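Local coordinates for protein ethanolamine kinase Pv091845 (Plasmodium vivax, PDB 2QG7) that probably phosphorylates ethanolamine, the first step in making phosphatidylethanolamine by the malaria parasite, at residues I254-F257 with D258-A261; K260-I263 with L264-I267. One frame throughout, in Å; residues are numbered along the deposited sequence.

Contact 1. Residues I254-F257 with D258-A261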
# COMPACT_ATOMS: atom_id res chain seq x y z
N ILE D 254 2.67 26.74 -5.97
CA ILE D 254 1.64 26.77 -4.95
C ILE D 254 0.34 26.35 -5.64
O ILE D 254 -0.02 26.87 -6.68
CB ILE D 254 1.55 28.15 -4.19
CG1 ILE D 254 0.29 28.21 -3.29
CG2 ILE D 254 1.58 29.33 -5.17
CD1 ILE D 254 0.45 29.15 -2.07
N CYS D 255 -0.33 25.36 -5.05
CA CYS D 255 -1.52 24.79 -5.63
C CYS D 255 -2.68 24.85 -4.64
O CYS D 255 -2.51 25.27 -3.48
CB CYS D 255 -1.22 23.33 -6.03
SG CYS D 255 -0.56 22.33 -4.67
N SER D 256 -3.86 24.44 -5.10
CA SER D 256 -5.04 24.34 -4.26
C SER D 256 -4.95 23.24 -3.19
O SER D 256 -4.13 22.33 -3.27
CB SER D 256 -6.27 24.17 -5.13
OG SER D 256 -6.28 22.92 -5.82
N PHE D 257 -5.80 23.35 -2.18
CA PHE D 257 -5.84 22.40 -1.10
C PHE D 257 -6.09 20.96 -1.58
O PHE D 257 -5.72 20.01 -0.91
CB PHE D 257 -6.94 22.83 -0.11
CG PHE D 257 -7.01 22.02 1.16
CD1 PHE D 257 -6.03 22.14 2.14
CD2 PHE D 257 -8.05 21.12 1.37
CE1 PHE D 257 -6.09 21.37 3.30
CE2 PHE D 257 -8.12 20.36 2.53
CZ PHE D 257 -7.14 20.49 3.49
N ASP D 258 -6.73 20.80 -2.73
CA ASP D 258 -7.08 19.44 -3.17
C ASP D 258 -6.43 19.01 -4.50
O ASP D 258 -6.94 18.14 -5.21
CB ASP D 258 -8.60 19.31 -3.26
CG ASP D 258 -9.20 20.19 -4.35
OD1 ASP D 258 -8.65 21.29 -4.61
OD2 ASP D 258 -10.21 19.76 -4.95
N ALA D 259 -5.30 19.63 -4.81
CA ALA D 259 -4.54 19.32 -6.02
C ALA D 259 -3.71 18.04 -5.91
O ALA D 259 -3.29 17.62 -4.81
CB ALA D 259 -3.63 20.49 -6.38
N LYS D 260 -3.50 17.41 -7.06
CA LYS D 260 -2.68 16.19 -7.18
C LYS D 260 -1.26 16.32 -6.67
O LYS D 260 -0.72 15.37 -6.12
CB LYS D 260 -2.63 15.71 -8.61
CG LYS D 260 -3.95 15.20 -9.12
CD LYS D 260 -3.74 14.82 -10.58
CE LYS D 260 -5.05 14.70 -11.31
NZ LYS D 260 -5.54 16.07 -11.63
N ALA D 261 -0.66 17.50 -6.83
CA ALA D 261 0.72 17.77 -6.42
C ALA D 261 0.98 17.91 -4.91
O ALA D 261 2.12 18.09 -4.51
CB ALA D 261 1.22 18.98 -7.14
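The carbonyl oxygen of Ser-256 takes two donors, a weak bond from the amide of Ala-259 across the turn and a probable one from the side-chain ND2 of Asn-262 in the helix that follows. The first is long: Ala-259 N lies 3.3 Å from Ser-256 O, although its N-H points almost straight at the oxygen (165°). Its partners are three residues apart, and the CA atoms of Ser-256 and Ala-259 approach to 5.3 Å; bond and distance together make a beta turn. The right-handed helical backbone angles of the corner residues, Phe-257 and Asp-258, make it type I.

Ser-256 and Asp-258 bring their polar ends together beside the turn. In both the first torsion is 66°, placing Ser-256 OG and the Asp-258 carboxylate carbon between their own backbone N and carbonyl carbon. Ser-256 OG thereby comes 3.1 Å from Asp-258 OD1, a possible hydrogen bond that stays unsettled because the hydroxyl has another acceptor within reach. The same OG of Ser-256 lies 3.6 Å from Ala-259 CB, so the methyl sits close to the hydroxyl as well as to the turn carbonyl.

On the approach to the turn, Cys-255 lies alongside Ala-259: Cys-255 CB is 3.7 Å from Ala-259 CB. Cys-255 SG is slightly farther from Ala-259 CB, at 4.0 Å. The Phe-257 side chain leads away from 258-261, CB alone staying close, and its ring forms a cation-pi contact with Arg-455 of the second subunit, whose NE also hydrogen-bonds Phe-257 O. Asp-258 packs on Ser-456 of that subunit. The arrangement is a type I beta turn in the loop between helices 236-251 and 262-265, presented at a subunit interface.

Contact 2. Residues K260-I263 with L264-I267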
# COMPACT_ATOMS: atom_id res chain seq x y z
N LYS D 260 -3.50 17.41 -7.06
CA LYS D 260 -2.68 16.19 -7.18
C LYS D 260 -1.26 16.32 -6.67
O LYS D 260 -0.72 15.37 -6.12
CB LYS D 260 -2.63 15.71 -8.61
CG LYS D 260 -3.95 15.20 -9.12
CD LYS D 260 -3.74 14.82 -10.58
CE LYS D 260 -5.05 14.70 -11.31
NZ LYS D 260 -5.54 16.07 -11.63
N ALA D 261 -0.66 17.50 -6.83
CA ALA D 261 0.72 17.77 -6.42
C ALA D 261 0.98 17.91 -4.91
O ALA D 261 2.12 18.09 -4.51
CB ALA D 261 1.22 18.98 -7.14
N ASN D 262 -0.07 17.83 -4.07
CA ASN D 262 0.07 17.99 -2.62
C ASN D 262 0.85 16.88 -1.94
O ASN D 262 1.40 17.08 -0.85
CB ASN D 262 -1.30 18.14 -1.94
CG ASN D 262 -1.89 19.53 -2.09
OD1 ASN D 262 -1.23 20.53 -1.88
ND2 ASN D 262 -3.14 19.59 -2.45
N ILE D 263 0.89 15.70 -2.56
CA ILE D 263 1.71 14.55 -2.11
C ILE D 263 3.22 14.85 -2.20
O ILE D 263 4.01 14.35 -1.39
CB ILE D 263 1.34 13.23 -2.89
CG1 ILE D 263 2.00 12.00 -2.24
CG2 ILE D 263 1.65 13.35 -4.41
CD1 ILE D 263 1.80 11.92 -0.68
N LEU D 264 3.60 15.70 -3.14
CA LEU D 264 5.00 16.02 -3.33
C LEU D 264 5.55 16.86 -2.19
O LEU D 264 6.73 16.80 -1.87
CB LEU D 264 5.21 16.76 -4.66
CG LEU D 264 4.67 16.12 -5.95
CD1 LEU D 264 5.15 16.95 -7.10
CD2 LEU D 264 5.09 14.65 -6.12
N LYS D 265 4.68 17.69 -1.62
CA LYS D 265 5.05 18.63 -0.57
C LYS D 265 5.34 17.93 0.72
O LYS D 265 6.13 18.39 1.51
CB LYS D 265 3.94 19.67 -0.43
CG LYS D 265 3.81 20.50 -1.72
CD LYS D 265 2.83 21.66 -1.60
CE LYS D 265 2.84 22.53 -2.87
NZ LYS D 265 1.89 23.72 -2.66
N LEU D 266 4.72 16.79 0.93
CA LEU D 266 4.99 15.96 2.09
C LEU D 266 6.40 15.29 2.05
O LEU D 266 6.92 14.84 3.09
CB LEU D 266 3.87 14.92 2.21
CG LEU D 266 3.81 14.05 3.47
CD1 LEU D 266 3.54 14.88 4.77
CD2 LEU D 266 2.72 12.98 3.25
N ILE D 267 7.02 15.23 0.87
CA ILE D 267 8.33 14.63 0.69
C ILE D 267 9.39 15.70 0.83
O ILE D 267 9.30 16.74 0.17
CB ILE D 267 8.48 13.92 -0.71
CG1 ILE D 267 7.42 12.83 -0.91
CG2 ILE D 267 9.87 13.26 -0.81
CD1 ILE D 267 7.11 12.55 -2.35
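A short, weakly bonded helix about residues 262-265 brings Ala-261, Asn-262 and Ile-263 against Leu-264, Lys-265 and Leu-266, each bonded pair being three residues apart. The shortest of the three bonds across the segments runs from Leu-264 N to Ala-261 O at 3.1 Å. Its N-H...O angle is 144°, and the donor stands well above the carbonyl plane. The next two are weak: Lys-265 N to Asn-262 O and Leu-266 N to Ile-263 O, both 3.4 Å. Ile-267 N to Leu-264 O, 3.2 Å, extends the run.

The aliphatic side chains add apolar contacts. Ile-263 and Leu-264 cross at about a right angle, Ile-263 CG2 meeting Leu-264 CD2 at 4.1 Å. In Ile-263, CG1 is anti to the backbone N (chi1 -169°), and the turn about CB-CG1 (chi2 49°) brings CD1 to 4.2 Å from Leu-266 CD2.

Leu-264 packs on Leu-247 of helix 236-251 and, with Ala-261 and Ile-263, on Met-430 of helix 413-430. Ile-267 reaches Leu-266 of the second subunit. This run of i to i+3 bonds is consistent with a short 3-10-like turn, buried between neighbouring helices and the dimer partner.

Contacts 1 and 2 are successive parts of one chain segment, sharing Lys-260 and Ala-261, with centres about 8 Å apart. The chain folds back so that Asn-262, in contact 2, joins them: besides its turn partner, Asn-262 ND2 packs 3.0 Å from Phe-257 O, while Asn-262 OD1 lies 3.4 Å from Cys-255 SG. Cys-255 SG is also 3.5 Å from Lys-265 NZ, which makes a weak bond to Lys-253 O. The centres of contacts 1 and 2 are about 29 Å and 25 Å from the chain's centre. Both touch the second subunit; its Arg-455 packs on Asn-262, the same arginine serving both contacts, so turn and helix together contribute to the dimer interface.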